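Flagellar protein FliL (Vibrio alginolyticus, PDB 6AHP) assists the function of the bacterial flagellar motor as a stomatin-like protein with a periplasmic core domain. Local coordinates at residues Q34-G39 against I99-F104; S55-T60 against E84-A89. All blocks are in the same frame, centred on the assembly; numbering follows the deposited sequence.

Contact 1: Q34-G39 against I99-F104; sequences QLMVRG and IEKVLF
M36 faces both E100 and K101, a classic beta bulge where strand 101-109 pairs antiparallel with strand 26-38. The carbonyl O of M36 serves both residues of the bulge: E100 N reaches it at 2.8 Å, while K101 N makes a longer, weak bond of 3.4 Å. In return M36 N gives a 2.9 Å bond to K101 O. Past the non-hydrogen-bonded pair L35 and V102, the edge is regular again: Q34 N meets L103 O, and L103 N meets Q34 O at 2.7 Å. Backbone donors and acceptors on the other edge of 26-38 are used as well, since L35 and V37 bond to V10 and A8 of strand 7-21, which makes 26-38 the central strand.

The two faces differ. L35 CD2 packs on V102 CB at 4.0 Å and V37 CG1 on I99 CG2, all buried under the helices. On the M36 face, M36 runs extended to SD, with CG anti to its N (chi1 -174°), then bends at chi3 to place CE, and lies alongside K101. E100 bends at chi2 (-84°), which turns its carboxylate toward R38 NE, so that OE2 lies at the edge of the guanidinium, close to its plane. In that salt bridge R38 NE approaches E100 OE2 at 3.0 Å from above the carboxylate plane, the two flat groups almost perpendicular, and R38 NH1 bonds to S5 O.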
loop_
_atom_site.group_PDB
_atom_site.type_symbol
_atom_site.label_atom_id
_atom_site.label_comp_id
_atom_site.label_asym_id
_atom_site.label_seq_id
_atom_site.Cartn_x
_atom_site.Cartn_y
_atom_site.Cartn_z
ATOM N N GLN A 34 -7.740 3.149 -12.260
ATOM C CA GLN A 34 -9.110 3.157 -11.764
ATOM C C GLN A 34 -9.538 1.715 -11.535
ATOM O O GLN A 34 -8.916 0.777 -12.044
ATOM C CB GLN A 34 -10.092 3.852 -12.742
ATOM C CG GLN A 34 -9.828 5.344 -12.979
ATOM C CD GLN A 34 -10.990 6.073 -13.653
ATOM O OE1 GLN A 34 -12.169 5.850 -13.342
ATOM N NE2 GLN A 34 -10.656 6.962 -14.579
ATOM N N LEU A 35 -10.627 1.541 -10.792
ATOM C CA LEU A 35 -11.167 0.221 -10.502
ATOM C C LEU A 35 -12.478 0.021 -11.255
ATOM O O LEU A 35 -13.368 0.876 -11.201
ATOM C CB LEU A 35 -11.400 0.033 -8.993
ATOM C CG LEU A 35 -10.196 0.454 -8.133
ATOM C CD1 LEU A 35 -10.614 0.603 -6.686
ATOM C CD2 LEU A 35 -9.013 -0.559 -8.313
ATOM N N MET A 36 -12.598 -1.122 -11.923
ATOM C CA MET A 36 -13.854 -1.551 -12.515
ATOM C C MET A 36 -14.565 -2.485 -11.536
ATOM O O MET A 36 -13.972 -3.456 -11.061
ATOM C CB MET A 36 -13.598 -2.256 -13.841
ATOM C CG MET A 36 -14.841 -2.628 -14.626
ATOM S SD MET A 36 -14.250 -3.256 -16.229
ATOM C CE MET A 36 -14.921 -4.907 -16.158
ATOM N N VAL A 37 -15.811 -2.155 -11.200
ATOM C CA VAL A 37 -16.586 -2.937 -10.250
ATOM C C VAL A 37 -17.958 -3.181 -10.869
ATOM O O VAL A 37 -18.378 -2.483 -11.795
ATOM C CB VAL A 37 -16.744 -2.228 -8.873
ATOM C CG1 VAL A 37 -15.364 -1.719 -8.307
ATOM C CG2 VAL A 37 -17.715 -1.063 -9.002
ATOM N N ARG A 38 -18.672 -4.161 -10.313
ATOM C CA ARG A 38 -20.064 -4.423 -10.668
ATOM C C ARG A 38 -20.941 -4.319 -9.428
ATOM O O ARG A 38 -20.757 -5.076 -8.472
ATOM C CB ARG A 38 -20.210 -5.795 -11.327
ATOM C CG ARG A 38 -19.752 -5.809 -12.809
ATOM C CD ARG A 38 -19.943 -7.190 -13.433
ATOM N NE ARG A 38 -19.374 -7.236 -14.775
ATOM C CZ ARG A 38 -20.009 -6.793 -15.855
ATOM N NH1 ARG A 38 -21.230 -6.272 -15.725
ATOM N NH2 ARG A 38 -19.426 -6.863 -17.057
ATOM N N GLY A 39 -21.868 -3.378 -9.445
ATOM C CA GLY A 39 -22.921 -3.266 -8.463
ATOM C C GLY A 39 -22.615 -2.231 -7.392
ATOM O O GLY A 39 -21.452 -1.899 -7.099
ATOM N N ILE A 99 -13.553 -6.035 -6.515
ATOM C CA ILE A 99 -13.398 -5.506 -7.825
ATOM C C ILE A 99 -13.431 -6.515 -8.932
ATOM O O ILE A 99 -13.265 -7.639 -8.706
ATOM C CB ILE A 99 -12.086 -4.697 -7.975
ATOM C CG1 ILE A 99 -10.869 -5.581 -7.825
ATOM C CG2 ILE A 99 -12.016 -3.615 -6.982
ATOM C CD1 ILE A 99 -9.597 -5.005 -8.374
ATOM N N GLU A 100 -13.716 -6.057 -10.119
ATOM C CA GLU A 100 -13.564 -6.774 -11.373
ATOM C C GLU A 100 -12.105 -6.854 -11.805
ATOM O O GLU A 100 -11.620 -7.931 -12.152
ATOM C CB GLU A 100 -14.396 -6.099 -12.467
ATOM C CG GLU A 100 -15.875 -6.244 -12.244
ATOM C CD GLU A 100 -16.425 -7.567 -12.783
ATOM O OE1 GLU A 100 -16.799 -8.442 -11.948
ATOM O OE2 GLU A 100 -16.474 -7.718 -14.036
ATOM N N LYS A 101 -11.538 -5.656 -11.959
ATOM C CA LYS A 101 -10.165 -5.528 -12.428
ATOM C C LYS A 101 -9.757 -4.082 -12.218
ATOM O O LYS A 101 -10.605 -3.205 -12.046
ATOM C CB LYS A 101 -10.029 -5.929 -13.913
ATOM C CG LYS A 101 -11.085 -5.256 -14.818
ATOM C CD LYS A 101 -10.673 -5.196 -16.285
ATOM C CE LYS A 101 -11.110 -6.418 -17.055
ATOM N NZ LYS A 101 -12.574 -6.727 -16.970
ATOM N N VAL A 102 -8.440 -3.840 -12.196
ATOM C CA VAL A 102 -7.955 -2.467 -12.173
ATOM C C VAL A 102 -7.591 -2.096 -13.610
ATOM O O VAL A 102 -7.203 -2.936 -14.422
ATOM C CB VAL A 102 -6.769 -2.266 -11.185
ATOM C CG1 VAL A 102 -5.696 -3.235 -11.426
ATOM C CG2 VAL A 102 -6.200 -0.845 -11.262
ATOM N N LEU A 103 -7.759 -0.826 -13.919
ATOM C CA LEU A 103 -7.549 -0.249 -15.240
ATOM C C LEU A 103 -6.395 0.736 -15.129
ATOM O O LEU A 103 -6.361 1.533 -14.189
ATOM C CB LEU A 103 -8.814 0.490 -15.724
ATOM C CG LEU A 103 -10.136 -0.253 -15.810
ATOM C CD1 LEU A 103 -11.272 0.691 -16.269
ATOM C CD2 LEU A 103 -9.978 -1.406 -16.754
ATOM N N PHE A 104 -5.445 0.655 -16.068
ATOM C CA PHE A 104 -4.368 1.630 -16.194
ATOM C C PHE A 104 -4.732 2.546 -17.369
ATOM O O PHE A 104 -4.776 2.102 -18.523
ATOM C CB PHE A 104 -3.014 0.949 -16.434
ATOM C CG PHE A 104 -2.592 -0.040 -15.344
ATOM C CD1 PHE A 104 -3.222 -0.079 -14.119
ATOM C CD2 PHE A 104 -1.516 -0.899 -15.557
ATOM C CE1 PHE A 104 -2.824 -0.977 -13.126
ATOM C CE2 PHE A 104 -1.103 -1.815 -14.566
ATOM C CZ PHE A 104 -1.762 -1.856 -13.359
#

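Contact 2: S55-T60 against E84-A89; sequences SSLLST and EDIKAA
T60 OG1 and D85 OD2 meet at 2.8 Å between helix 50-62 and helix 72-94, in hydrogen-bonding geometry, though the T60 proton could go elsewhere. The two side chains come at each other from opposite directions, and T60 OG1 also lies 3.0 Å from S56 O one turn back in its own helix. The rotation of T60 explains this double proximity: with OG1 anti to the carbonyl carbon (chi1 -58°), the hydroxyl lies against its own helix while still facing D85. T60 CB and CG2 also lie against OD2.

S56 and I86 have the nearest CA atoms across the two segments, 5.8 Å apart. A small side chain sits between the helices here: S56 OG, anti to its backbone N (chi1 171°), touches D85 CB and I86 CG1, each at 3.6 Å. I86 N is a little nearer to this hydroxyl, but at an angle too poor for a hydrogen bond.

Next to S56 the contact becomes apolar. I86 CD1 reaches across to L57, coming 3.7 Å from CD2 and almost as close to CG, and the two chains cross at a slant. L57 goes on to L12 and F16 of strand 7-21, and I86 also packs on I53, so this pair sits between helices and sheet. On another side of helix 50-62, S55 OG bonds to F104 O of the second subunit.

The axes of 55-60 and 84-89 approach to 9.0 Å and run at 137°, antiparallel but well splayed. They belong to a helical layer packed on a three-stranded antiparallel sheet, an alpha+beta build consistent with a domain of the SPFH clan.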
loop_
_atom_site.group_PDB
_atom_site.type_symbol
_atom_site.label_atom_id
_atom_site.label_comp_id
_atom_site.label_asym_id
_atom_site.label_seq_id
_atom_site.Cartn_x
_atom_site.Cartn_y
_atom_site.Cartn_z
ATOM N N SER A 55 -2.548 0.584 -1.215
ATOM C CA SER A 55 -1.347 -0.022 -0.661
ATOM C C SER A 55 -0.990 -1.314 -1.388
ATOM O O SER A 55 0.193 -1.621 -1.578
ATOM C CB SER A 55 -1.559 -0.280 0.830
ATOM O OG SER A 55 -0.301 -0.305 1.459
ATOM N N SER A 56 -2.003 -2.103 -1.762
ATOM C CA SER A 56 -1.772 -3.294 -2.568
ATOM C C SER A 56 -1.147 -2.935 -3.912
ATOM O O SER A 56 -0.203 -3.586 -4.359
ATOM C CB SER A 56 -3.090 -4.033 -2.787
ATOM O OG SER A 56 -2.951 -5.080 -3.723
ATOM N N LEU A 57 -1.700 -1.920 -4.585
ATOM C CA LEU A 57 -1.165 -1.479 -5.869
ATOM C C LEU A 57 0.305 -1.065 -5.748
ATOM O O LEU A 57 1.146 -1.470 -6.558
ATOM C CB LEU A 57 -2.015 -0.325 -6.410
ATOM C CG LEU A 57 -3.314 -0.792 -7.114
ATOM C CD1 LEU A 57 -4.290 0.338 -7.420
ATOM C CD2 LEU A 57 -3.026 -1.634 -8.366
ATOM N N LEU A 58 0.626 -0.224 -4.758
ATOM C CA LEU A 58 2.014 0.194 -4.564
ATOM C C LEU A 58 2.917 -1.004 -4.285
ATOM O O LEU A 58 4.042 -1.060 -4.794
ATOM C CB LEU A 58 2.117 1.226 -3.438
ATOM C CG LEU A 58 3.392 2.081 -3.386
ATOM C CD1 LEU A 58 3.689 2.819 -4.734
ATOM C CD2 LEU A 58 3.312 3.086 -2.235
ATOM N N SER A 59 2.433 -1.987 -3.508
ATOM C CA SER A 59 3.207 -3.206 -3.283
ATOM C C SER A 59 3.454 -3.950 -4.582
ATOM O O SER A 59 4.555 -4.467 -4.813
ATOM C CB SER A 59 2.496 -4.129 -2.300
ATOM O OG SER A 59 2.524 -3.617 -0.987
ATOM N N THR A 60 2.429 -4.044 -5.437
ATOM C CA THR A 60 2.604 -4.758 -6.691
ATOM C C THR A 60 3.645 -4.072 -7.555
ATOM O O THR A 60 4.556 -4.721 -8.065
ATOM C CB THR A 60 1.300 -4.858 -7.464
ATOM O OG1 THR A 60 0.310 -5.511 -6.652
ATOM C CG2 THR A 60 1.559 -5.675 -8.748
ATOM N N GLU A 84 -5.154 -9.261 -9.219
ATOM C CA GLU A 84 -5.165 -10.397 -8.333
ATOM C C GLU A 84 -4.707 -10.042 -6.917
ATOM O O GLU A 84 -5.291 -10.462 -5.985
ATOM C CB GLU A 84 -4.415 -11.590 -8.899
ATOM C CG GLU A 84 -5.166 -12.419 -9.950
ATOM C CD GLU A 84 -6.640 -12.731 -9.646
ATOM O OE1 GLU A 84 -7.009 -13.220 -8.587
ATOM O OE2 GLU A 84 -7.461 -12.505 -10.513
ATOM N N ASP A 85 -3.710 -9.202 -6.784
ATOM C CA ASP A 85 -3.253 -8.833 -5.437
ATOM C C ASP A 85 -4.338 -8.078 -4.678
ATOM O O ASP A 85 -4.535 -8.317 -3.483
ATOM C CB ASP A 85 -1.971 -7.999 -5.493
ATOM C CG ASP A 85 -0.721 -8.842 -5.853
ATOM O OD1 ASP A 85 -0.763 -10.083 -5.735
ATOM O OD2 ASP A 85 0.314 -8.253 -6.274
ATOM N N ILE A 86 -5.075 -7.179 -5.363
ATOM C CA ILE A 86 -6.181 -6.458 -4.711
ATOM C C ILE A 86 -7.271 -7.431 -4.279
ATOM O O ILE A 86 -7.802 -7.356 -3.165
ATOM C CB ILE A 86 -6.764 -5.377 -5.647
ATOM C CG1 ILE A 86 -5.798 -4.215 -5.829
ATOM C CG2 ILE A 86 -8.137 -4.859 -5.109
ATOM C CD1 ILE A 86 -6.077 -3.375 -7.095
ATOM N N LYS A 87 -7.653 -8.334 -5.173
ATOM C CA LYS A 87 -8.711 -9.268 -4.829
ATOM C C LYS A 87 -8.299 -10.124 -3.633
ATOM O O LYS A 87 -9.091 -10.321 -2.700
ATOM C CB LYS A 87 -9.046 -10.127 -6.041
ATOM C CG LYS A 87 -9.865 -9.420 -7.105
ATOM C CD LYS A 87 -10.046 -10.329 -8.345
ATOM C CE LYS A 87 -10.565 -9.511 -9.517
ATOM N NZ LYS A 87 -10.668 -10.352 -10.749
ATOM N N ALA A 88 -7.029 -10.558 -3.607
ATOM C CA ALA A 88 -6.535 -11.368 -2.494
ATOM C C ALA A 88 -6.533 -10.576 -1.187
ATOM O O ALA A 88 -6.980 -11.086 -0.154
ATOM C CB ALA A 88 -5.137 -11.913 -2.833
ATOM N N ALA A 89 -6.092 -9.303 -1.225
ATOM C CA ALA A 89 -6.171 -8.431 -0.044
ATOM C C ALA A 89 -7.606 -8.243 0.453
ATOM O O ALA A 89 -7.865 -8.253 1.666
ATOM C CB ALA A 89 -5.563 -7.056 -0.338
#

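Overall arrangement
Contact 1 is sheet edge pairing and contact 2 is helix packing, and they meet where helix 72-94 lies over the sheet. L35 CD2 and I99 CD1 of contact 1 both touch I86, joining the apolar faces of the two in one interior; K87 NZ adds a polar link, bonding to E100 O at the bulge. Contact 1 is partly buried, apolar on the helix side, mixed polar, charged and aliphatic on the other, and rests chiefly on backbone bonds. Contact 2, deeper and smaller, has one polar side-chain pair beside its hydrocarbon packing. S55 of helix 50-62 meets L103 and F104 of the second subunit, while in this chain neither segment of contact 1 is touched by it.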